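Side-chain contacts in cytidine deaminase (PDB 3DMO), which probably scavenges cytidine and 2'-deoxycytidine for UMP synthesis, hydrolysing them to uridine and 2'-deoxyuridine with release of ammonium at a zinc-dependent active site: residues L58-C61 against A62-A66; A73-R76 against P77-A81; G87-H90 against G91-P95; C99-V102 against M103-L106. All coordinates share one frame; numbering follows the deposited sequence.

Contact 1: L58-C61 against A62-A66; sequences LCNC and AERTA. With ZN (zinc ion), chain E.
R64 lays one face of its guanidinium group under OD1 of N60, which sits 3.8 Å above the plane and is offset toward the rim; the amide and guanidinium planes are turned 56° apart. At the edge of the same group NH2 donates nearly in plane to SG of C61, at 3.3 Å. SG of C61 also binds the zinc ion at 2.4 Å, and the arginine's positive charge would be expected to favour an electron-rich sulfur. The chain of R64 folds back to reach it through a bend at chi3 (-80°). This is the N-terminal end of helix 62-72 of the cytidine deaminase fold, whose N-cap residue C61 is a zinc ligand: its carbonyl O accepts from T65 N at 2.9 Å. ND2 of N60 reaches the first turn of the helix, giving an in-plane but bent bond (140°) to T65 OG1 at 2.9 Å. E63, the predicted proton donor, bends at chi2 and accepts through OE2 from the zinc-bound water, 2.7 Å away, while its OE1 comes within 3.7 Å of CB of C61. C96 and C99 complete the cysteine ligands, and L58 of the second subunit packs on R64.

Contact 2: A73-R76 against P77-A81; sequences AGYR and PGEFA
E79 OE1 is shared by two donors of R76: the backbone N at 2.8 Å, which meets the anti lone pair, and the side-chain NE at 3.0 Å, which comes from above the carboxylate plane. The second carboxylate oxygen, OE2, takes NH2 of R76 at 3.3 Å, so the arginine grips the acid side-on in a salt bridge, its guanidinium plane turned 61° from the carboxylate. R76 brings NE round to OE1 by a bend at chi3 (-67°). Behind this pair stands a type II beta turn from R76 to E79, closed by E79 N donating to R76 O at 3.0 Å, with G78 at positive phi in its third position. OE2 of E79 has a further partner in N41, whose ND2 donates to it. One residue before R76, CB of Y75 touches CE2 of F80 at 3.7 Å, and the tyrosine hydroxyl is hydrogen-bonded to D42. Just before, G74 ends helix 62-72 in a Schellman motif. The turn thus leads from that helix into strand 80-87, where F80 packs against L67, A70 and L71 of the helix and against L38 and T40 of strand 34-40.

Contact 3: G87-H90 against G91-P95; sequences GETH and GPIAP
T89 and I93 meet across a loop, their side chains crossing at about a right angle. Followed from its root, I93 first sets CB 3.7 Å from OG1 of T89. CG2 branches toward the backbone N of G87, 3.8 Å away. The other branch, CG1, is anti to the backbone N (chi1 -167°) and passes CG2 of T89 at 4.0 Å. Chi2 is also extended, which carries CD1 onward to lie over the backbone of G87, 3.7 Å from its CA. G87, a glycine, has no side chain, and the methyl lies directly against its backbone. The amide N of G87 is covered in the process and has no hydrogen-bonding partner in the model.

The polar half of the contact belongs to T89. Its OG1 stands between its own backbone N and carbonyl carbon (chi1 48°), and from there donates to O of G91 at 2.8 Å, nearly in line with that carbonyl. This side-chain-to-backbone bond spans the bend at H90, while E88, the residue before T89, is the centre of an inverse gamma turn. F32 touches both T89 and I93.

The loop leaves strand 80-87 and runs toward helix 97-107, which holds the zinc ligand C99, with C96 just before its start. Along the way I93 makes backbone hydrogen bonds with T116 of strand 112-116, P92 and P95 pack on L115 of that strand, and P95 also reaches M103 of the helix.

Contact 4: C99-V102 against M103-L106; sequences CRQV and MIEL. With ZN (zinc ion), chain E.
E105 OE1 accepts from a water at 2.6 Å, which in turn accepts from Q101 NE2, and the same carboxylate oxygen takes A54 N of the second subunit. The bridged pair lies on helix 97-107, the helix of the beta-alpha-beta unit that links strands 80-87 and 112-116. The other oxygens are held by other subunits: Q101 OE1 by G97 N of the fourth, E105 OE2 by the hydroxyls of Y26 and Y29 of the second.

The carbonyl O of C99 accepts from M103 N at 2.8 Å, one of four successive i to i+4 bonds that run from 99-102 to 103-106, and the side chain of the same methionine curls over it, with CG 3.2 Å and CE 3.6 Å from that oxygen. M103 brings its methyl back toward the preceding turn through a bend at chi3 (-68°), where CE also lies 4.1 Å from CG of R100.

At the start of the helix C99 SG binds the zinc ion, alongside C61 and C96. R100 stretches away, extended from CG to NE, toward P95 O, L130 O and two carbonyls of the fourth subunit, P132 and D133. One turn links V102 to L106, whose side chains lie side by side and point the same way, with V102 CG1 3.6 Å from L106 CD1.

Overall arrangement
Along the chain the four contacts follow in series; none nests in or crosses another. Contact 1 passes from the loop after strand 45-49 into helix 62-72, and contact 2 closes the turn from that helix to strand 80-87. Contact 3 then rounds the loop beyond the strand, on the opposite side of the chain's centre from contact 2, and contact 4 runs along helix 97-107. Contacts 1 and 4 share the zinc ion and its water, joining the two helices. P95 ties contact 3 to contact 4 through R100, and E63 of contact 1 packs on P95. G78 N probably bonds to L106 O, linking contacts 2 and 4.

Contact 1: L58-C61 against A62-A66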
loop_
_atom_site.group_PDB
_atom_site.type_symbol
_atom_site.label_atom_id
_atom_site.label_comp_id
_atom_site.label_asym_id
_atom_site.label_seq_id
_atom_site.Cartn_x
_atom_site.Cartn_y
_atom_site.Cartn_z
ATOM N N LEU A 58 -4.422 2.811 -3.624
ATOM C CA LEU A 58 -5.365 1.849 -3.044
ATOM C C LEU A 58 -5.767 0.729 -4.000
ATOM O O LEU A 58 -6.563 -0.133 -3.637
ATOM C CB LEU A 58 -6.591 2.567 -2.487
ATOM C CG LEU A 58 -6.136 3.294 -1.213
ATOM C CD1 LEU A 58 -6.723 4.655 -1.130
ATOM C CD2 LEU A 58 -6.451 2.466 0.004
ATOM N N CYS A 59 -5.193 0.725 -5.201
ATOM C CA CYS A 59 -5.398 -0.399 -6.125
ATOM C C CYS A 59 -4.880 -1.693 -5.505
ATOM O O CYS A 59 -3.864 -1.681 -4.799
ATOM C CB CYS A 59 -4.688 -0.155 -7.457
ATOM S SG CYS A 59 -5.354 1.237 -8.403
ATOM N N ASN A 60 -5.589 -2.788 -5.756
ATOM C CA ASN A 60 -5.138 -4.112 -5.341
ATOM C C ASN A 60 -4.956 -5.019 -6.555
ATOM O O ASN A 60 -5.752 -4.970 -7.490
ATOM C CB ASN A 60 -6.131 -4.747 -4.369
ATOM C CG ASN A 60 -5.531 -5.913 -3.601
ATOM O OD1 ASN A 60 -4.547 -5.747 -2.872
ATOM N ND2 ASN A 60 -6.116 -7.099 -3.755
ATOM N N CYS A 61 -3.903 -5.836 -6.519
ATOM C CA CYS A 61 -3.567 -6.754 -7.600
ATOM C C CYS A 61 -4.342 -8.062 -7.528
ATOM O O CYS A 61 -4.771 -8.485 -6.446
ATOM C CB CYS A 61 -2.084 -7.080 -7.541
ATOM S SG CYS A 61 -1.002 -5.699 -7.912
ATOM N N ALA A 62 -4.493 -8.706 -8.693
ATOM C CA ALA A 62 -5.142 -10.012 -8.829
ATOM C C ALA A 62 -4.612 -11.101 -7.890
ATOM O O ALA A 62 -5.394 -11.787 -7.229
ATOM C CB ALA A 62 -5.057 -10.490 -10.286
ATOM N N GLU A 63 -3.286 -11.241 -7.826
ATOM C CA GLU A 63 -2.637 -12.260 -7.000
ATOM C C GLU A 63 -3.074 -12.080 -5.544
ATOM O O GLU A 63 -3.446 -13.045 -4.863
ATOM C CB GLU A 63 -1.103 -12.141 -7.076
ATOM C CG GLU A 63 -0.481 -12.273 -8.478
ATOM C CD GLU A 63 -0.324 -10.935 -9.215
ATOM O OE1 GLU A 63 -1.310 -10.188 -9.360
ATOM O OE2 GLU A 63 0.801 -10.627 -9.664
ATOM N N ARG A 64 -3.029 -10.832 -5.073
ATOM C CA ARG A 64 -3.386 -10.532 -3.693
ATOM C C ARG A 64 -4.878 -10.691 -3.420
ATOM O O ARG A 64 -5.247 -11.199 -2.366
ATOM C CB ARG A 64 -2.869 -9.157 -3.268
ATOM C CG ARG A 64 -1.365 -9.164 -3.013
ATOM C CD ARG A 64 -0.884 -7.796 -2.578
ATOM N NE ARG A 64 -0.723 -6.901 -3.720
ATOM C CZ ARG A 64 -0.633 -5.577 -3.635
ATOM N NH1 ARG A 64 -0.673 -4.964 -2.450
ATOM N NH2 ARG A 64 -0.486 -4.859 -4.740
ATOM N N THR A 65 -5.720 -10.300 -4.378
ATOM C CA THR A 65 -7.167 -10.526 -4.292
ATOM C C THR A 65 -7.491 -12.017 -4.106
ATOM O O THR A 65 -8.273 -12.374 -3.222
ATOM C CB THR A 65 -7.903 -9.976 -5.532
ATOM O OG1 THR A 65 -7.779 -8.549 -5.563
ATOM C CG2 THR A 65 -9.392 -10.344 -5.495
ATOM N N ALA A 66 -6.880 -12.874 -4.926
ATOM C CA ALA A 66 -7.062 -14.328 -4.808
ATOM C C ALA A 66 -6.633 -14.867 -3.441
ATOM O O ALA A 66 -7.371 -15.610 -2.803
ATOM C CB ALA A 66 -6.323 -15.064 -5.928
HETATM ZN ZN ZN E . 1.021 -6.989 -7.936
HETATM O O HOH W 1 1.276 -7.946 -9.833
#

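Contact 2: A73-R76 against P77-A81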
loop_
_atom_site.group_PDB
_atom_site.type_symbol
_atom_site.label_atom_id
_atom_site.label_comp_id
_atom_site.label_asym_id
_atom_site.label_seq_id
_atom_site.Cartn_x
_atom_site.Cartn_y
_atom_site.Cartn_z
ATOM N N ALA A 73 -11.710 -17.339 3.518
ATOM C CA ALA A 73 -12.414 -18.614 3.513
ATOM C C ALA A 73 -11.820 -19.631 4.499
ATOM O O ALA A 73 -12.303 -20.754 4.592
ATOM C CB ALA A 73 -12.462 -19.198 2.081
ATOM N N GLY A 74 -10.782 -19.239 5.235
ATOM C CA GLY A 74 -10.203 -20.092 6.267
ATOM C C GLY A 74 -8.963 -20.871 5.864
ATOM O O GLY A 74 -8.529 -21.766 6.589
ATOM N N TYR A 75 -8.389 -20.545 4.712
ATOM C CA TYR A 75 -7.120 -21.146 4.321
ATOM C C TYR A 75 -6.029 -20.323 4.959
ATOM O O TYR A 75 -6.192 -19.112 5.146
ATOM C CB TYR A 75 -6.986 -21.258 2.798
ATOM C CG TYR A 75 -7.934 -22.295 2.261
ATOM C CD1 TYR A 75 -7.547 -23.626 2.183
ATOM C CD2 TYR A 75 -9.227 -21.951 1.896
ATOM C CE1 TYR A 75 -8.430 -24.600 1.730
ATOM C CE2 TYR A 75 -10.121 -22.910 1.434
ATOM C CZ TYR A 75 -9.706 -24.229 1.362
ATOM O OH TYR A 75 -10.573 -25.189 0.909
ATOM N N ARG A 76 -4.943 -20.987 5.324
ATOM C CA ARG A 76 -3.890 -20.376 6.125
ATOM C C ARG A 76 -2.564 -20.436 5.373
ATOM O O ARG A 76 -2.433 -21.181 4.403
ATOM C CB ARG A 76 -3.822 -21.102 7.467
ATOM C CG ARG A 76 -5.060 -20.842 8.326
ATOM C CD ARG A 76 -5.348 -22.002 9.254
ATOM N NE ARG A 76 -5.745 -23.193 8.500
ATOM C CZ ARG A 76 -6.230 -24.306 9.046
ATOM N NH1 ARG A 76 -6.407 -24.388 10.362
ATOM N NH2 ARG A 76 -6.556 -25.339 8.267
ATOM N N PRO A 77 -1.572 -19.633 5.790
ATOM C CA PRO A 77 -0.286 -19.729 5.100
ATOM C C PRO A 77 0.216 -21.159 4.935
ATOM O O PRO A 77 0.192 -21.957 5.893
ATOM C CB PRO A 77 0.652 -18.938 6.007
ATOM C CG PRO A 77 -0.243 -17.895 6.616
ATOM C CD PRO A 77 -1.568 -18.587 6.832
ATOM N N GLY A 78 0.652 -21.479 3.722
ATOM C CA GLY A 78 1.182 -22.803 3.417
ATOM C C GLY A 78 0.154 -23.786 2.890
ATOM O O GLY A 78 0.505 -24.920 2.553
ATOM N N GLU A 79 -1.107 -23.368 2.812
ATOM C CA GLU A 79 -2.178 -24.259 2.339
ATOM C C GLU A 79 -2.485 -24.138 0.852
ATOM O O GLU A 79 -3.546 -24.585 0.403
ATOM C CB GLU A 79 -3.457 -24.053 3.146
ATOM C CG GLU A 79 -3.349 -24.538 4.567
ATOM C CD GLU A 79 -4.696 -24.748 5.201
ATOM O OE1 GLU A 79 -5.373 -23.752 5.535
ATOM O OE2 GLU A 79 -5.070 -25.919 5.379
ATOM N N PHE A 80 -1.560 -23.548 0.094
ATOM C CA PHE A 80 -1.750 -23.344 -1.346
ATOM C C PHE A 80 -0.793 -24.181 -2.186
ATOM O O PHE A 80 0.402 -24.266 -1.891
ATOM C CB PHE A 80 -1.674 -21.854 -1.690
ATOM C CG PHE A 80 -2.510 -21.009 -0.779
ATOM C CD1 PHE A 80 -1.912 -20.220 0.198
ATOM C CD2 PHE A 80 -3.898 -21.069 -0.846
ATOM C CE1 PHE A 80 -2.694 -19.466 1.074
ATOM C CE2 PHE A 80 -4.691 -20.319 0.022
ATOM C CZ PHE A 80 -4.081 -19.515 0.985
ATOM N N ALA A 81 -1.344 -24.824 -3.211
ATOM C CA ALA A 81 -0.563 -25.667 -4.112
ATOM C C ALA A 81 0.061 -24.869 -5.259
ATOM O O ALA A 81 1.233 -25.056 -5.592
ATOM C CB ALA A 81 -1.439 -26.774 -4.668
#

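Contact 3: G87-H90 against G91-P95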
loop_
_atom_site.group_PDB
_atom_site.type_symbol
_atom_site.label_atom_id
_atom_site.label_comp_id
_atom_site.label_asym_id
_atom_site.label_seq_id
_atom_site.Cartn_x
_atom_site.Cartn_y
_atom_site.Cartn_z
ATOM N N GLY A 87 -2.048 -11.737 -17.841
ATOM C CA GLY A 87 -2.382 -10.403 -18.332
ATOM C C GLY A 87 -2.039 -10.285 -19.807
ATOM O O GLY A 87 -1.466 -11.204 -20.390
ATOM N N GLU A 88 -2.386 -9.145 -20.402
ATOM C CA GLU A 88 -2.103 -8.872 -21.811
ATOM C C GLU A 88 -0.680 -8.308 -21.947
ATOM O O GLU A 88 -0.474 -7.107 -22.164
ATOM C CB GLU A 88 -3.150 -7.906 -22.385
ATOM C CG GLU A 88 -3.057 -7.684 -23.894
ATOM C CD GLU A 88 -3.434 -8.919 -24.691
ATOM O OE1 GLU A 88 -2.520 -9.557 -25.273
ATOM O OE2 GLU A 88 -4.645 -9.254 -24.732
ATOM N N THR A 89 0.300 -9.195 -21.824
ATOM C CA THR A 89 1.705 -8.807 -21.844
ATOM C C THR A 89 2.455 -9.552 -22.944
ATOM O O THR A 89 1.977 -10.569 -23.454
ATOM C CB THR A 89 2.384 -9.074 -20.471
ATOM O OG1 THR A 89 2.059 -10.398 -20.028
ATOM C CG2 THR A 89 1.897 -8.077 -19.420
ATOM N N HIS A 90 3.633 -9.046 -23.305
ATOM C CA HIS A 90 4.449 -9.677 -24.347
ATOM C C HIS A 90 4.918 -11.083 -23.960
ATOM O O HIS A 90 4.700 -12.048 -24.702
ATOM C CB HIS A 90 5.657 -8.810 -24.732
ATOM C CG HIS A 90 6.555 -9.468 -25.730
ATOM N ND1 HIS A 90 6.078 -10.016 -26.903
ATOM C CD2 HIS A 90 7.889 -9.694 -25.724
ATOM C CE1 HIS A 90 7.082 -10.545 -27.579
ATOM N NE2 HIS A 90 8.192 -10.360 -26.888
ATOM N N GLY A 91 5.596 -11.179 -22.819
ATOM C CA GLY A 91 5.943 -12.471 -22.227
ATOM C C GLY A 91 4.940 -12.861 -21.152
ATOM O O GLY A 91 3.907 -12.195 -20.987
ATOM N N PRO A 92 5.214 -13.964 -20.429
ATOM C CA PRO A 92 4.389 -14.292 -19.263
ATOM C C PRO A 92 4.398 -13.111 -18.298
ATOM O O PRO A 92 5.458 -12.516 -18.072
ATOM C CB PRO A 92 5.112 -15.497 -18.652
ATOM C CG PRO A 92 5.834 -16.135 -19.813
ATOM C CD PRO A 92 6.278 -14.959 -20.658
ATOM N N ILE A 93 3.232 -12.762 -17.759
ATOM C CA ILE A 93 3.114 -11.606 -16.875
ATOM C C ILE A 93 4.026 -11.755 -15.652
ATOM O O ILE A 93 4.147 -12.840 -15.085
ATOM C CB ILE A 93 1.621 -11.304 -16.500
ATOM C CG1 ILE A 93 1.500 -9.913 -15.857
ATOM C CG2 ILE A 93 1.008 -12.438 -15.644
ATOM C CD1 ILE A 93 0.078 -9.424 -15.743
ATOM N N ALA A 94 4.691 -10.663 -15.277
ATOM C CA ALA A 94 5.570 -10.629 -14.116
ATOM C C ALA A 94 4.809 -10.059 -12.915
ATOM O O ALA A 94 4.329 -8.926 -12.968
ATOM C CB ALA A 94 6.764 -9.786 -14.424
ATOM N N PRO A 95 4.669 -10.852 -11.836
ATOM C CA PRO A 95 4.079 -10.295 -10.619
ATOM C C PRO A 95 4.877 -9.115 -10.087
ATOM O O PRO A 95 6.115 -9.147 -10.108
ATOM C CB PRO A 95 4.161 -11.465 -9.630
ATOM C CG PRO A 95 4.137 -12.687 -10.511
ATOM C CD PRO A 95 5.007 -12.280 -11.667
#

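Contact 4: C99-V102 against M103-L106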
loop_
_atom_site.group_PDB
_atom_site.type_symbol
_atom_site.label_atom_id
_atom_site.label_comp_id
_atom_site.label_asym_id
_atom_site.label_seq_id
_atom_site.Cartn_x
_atom_site.Cartn_y
_atom_site.Cartn_z
ATOM N N CYS A 99 3.099 -8.042 -4.651
ATOM C CA CYS A 99 2.514 -9.380 -4.788
ATOM C C CYS A 99 3.467 -10.513 -4.438
ATOM O O CYS A 99 3.053 -11.499 -3.830
ATOM C CB CYS A 99 1.945 -9.604 -6.191
ATOM S SG CYS A 99 0.393 -8.743 -6.462
ATOM N N ARG A 100 4.736 -10.368 -4.828
ATOM C CA ARG A 100 5.777 -11.344 -4.488
ATOM C C ARG A 100 5.981 -11.465 -2.977
ATOM O O ARG A 100 6.156 -12.568 -2.464
ATOM C CB ARG A 100 7.095 -11.012 -5.194
ATOM C CG ARG A 100 7.016 -11.116 -6.709
ATOM C CD ARG A 100 8.349 -10.773 -7.359
ATOM N NE ARG A 100 8.207 -10.512 -8.789
ATOM C CZ ARG A 100 9.182 -10.601 -9.695
ATOM N NH1 ARG A 100 10.422 -10.953 -9.350
ATOM N NH2 ARG A 100 8.914 -10.311 -10.961
ATOM N N GLN A 101 5.930 -10.335 -2.270
ATOM C CA GLN A 101 6.093 -10.323 -0.814
ATOM C C GLN A 101 4.925 -11.022 -0.109
ATOM O O GLN A 101 5.120 -11.785 0.850
ATOM C CB GLN A 101 6.252 -8.886 -0.301
ATOM C CG GLN A 101 6.682 -8.767 1.170
ATOM C CD GLN A 101 8.074 -9.317 1.411
ATOM O OE1 GLN A 101 9.044 -8.889 0.783
ATOM N NE2 GLN A 101 8.179 -10.274 2.328
ATOM N N VAL A 102 3.713 -10.791 -0.617
ATOM C CA VAL A 102 2.507 -11.431 -0.078
ATOM C C VAL A 102 2.468 -12.926 -0.450
ATOM O O VAL A 102 2.163 -13.770 0.394
ATOM C CB VAL A 102 1.231 -10.701 -0.533
ATOM C CG1 VAL A 102 -0.025 -11.471 -0.131
ATOM C CG2 VAL A 102 1.201 -9.288 0.048
ATOM N N MET A 103 2.820 -13.251 -1.691
ATOM C CA MET A 103 2.921 -14.646 -2.109
ATOM C C MET A 103 3.910 -15.442 -1.274
ATOM O O MET A 103 3.642 -16.593 -0.940
ATOM C CB MET A 103 3.282 -14.771 -3.589
ATOM C CG MET A 103 2.134 -14.443 -4.513
ATOM S SD MET A 103 2.523 -14.888 -6.215
ATOM C CE MET A 103 3.804 -13.713 -6.602
ATOM N N ILE A 104 5.045 -14.839 -0.924
ATOM C CA ILE A 104 6.044 -15.591 -0.172
ATOM C C ILE A 104 5.595 -15.851 1.272
ATOM O O ILE A 104 5.819 -16.939 1.797
ATOM C CB ILE A 104 7.485 -15.000 -0.289
ATOM C CG1 ILE A 104 8.506 -16.159 -0.303
ATOM C CG2 ILE A 104 7.773 -13.955 0.802
ATOM C CD1 ILE A 104 9.909 -15.765 -0.672
ATOM N N GLU A 105 4.939 -14.869 1.890
ATOM C CA GLU A 105 4.423 -15.029 3.250
ATOM C C GLU A 105 3.246 -16.011 3.323
ATOM O O GLU A 105 3.235 -16.910 4.172
ATOM C CB GLU A 105 4.054 -13.679 3.850
ATOM C CG GLU A 105 3.350 -13.793 5.184
ATOM C CD GLU A 105 3.846 -12.789 6.187
ATOM O OE1 GLU A 105 4.660 -11.918 5.814
ATOM O OE2 GLU A 105 3.420 -12.890 7.352
ATOM N N LEU A 106 2.277 -15.859 2.426
ATOM C CA LEU A 106 1.083 -16.687 2.449
ATOM C C LEU A 106 1.252 -18.055 1.769
ATOM O O LEU A 106 0.666 -19.040 2.210
ATOM C CB LEU A 106 -0.103 -15.919 1.865
ATOM C CG LEU A 106 -0.498 -14.628 2.604
ATOM C CD1 LEU A 106 -1.701 -13.975 1.923
ATOM C CD2 LEU A 106 -0.802 -14.915 4.074
HETATM ZN ZN ZN E . 1.021 -6.989 -7.936
HETATM O O HOH W 2 6.590 -11.463 4.157
HETATM O O HOH W 1 1.276 -7.946 -9.833
#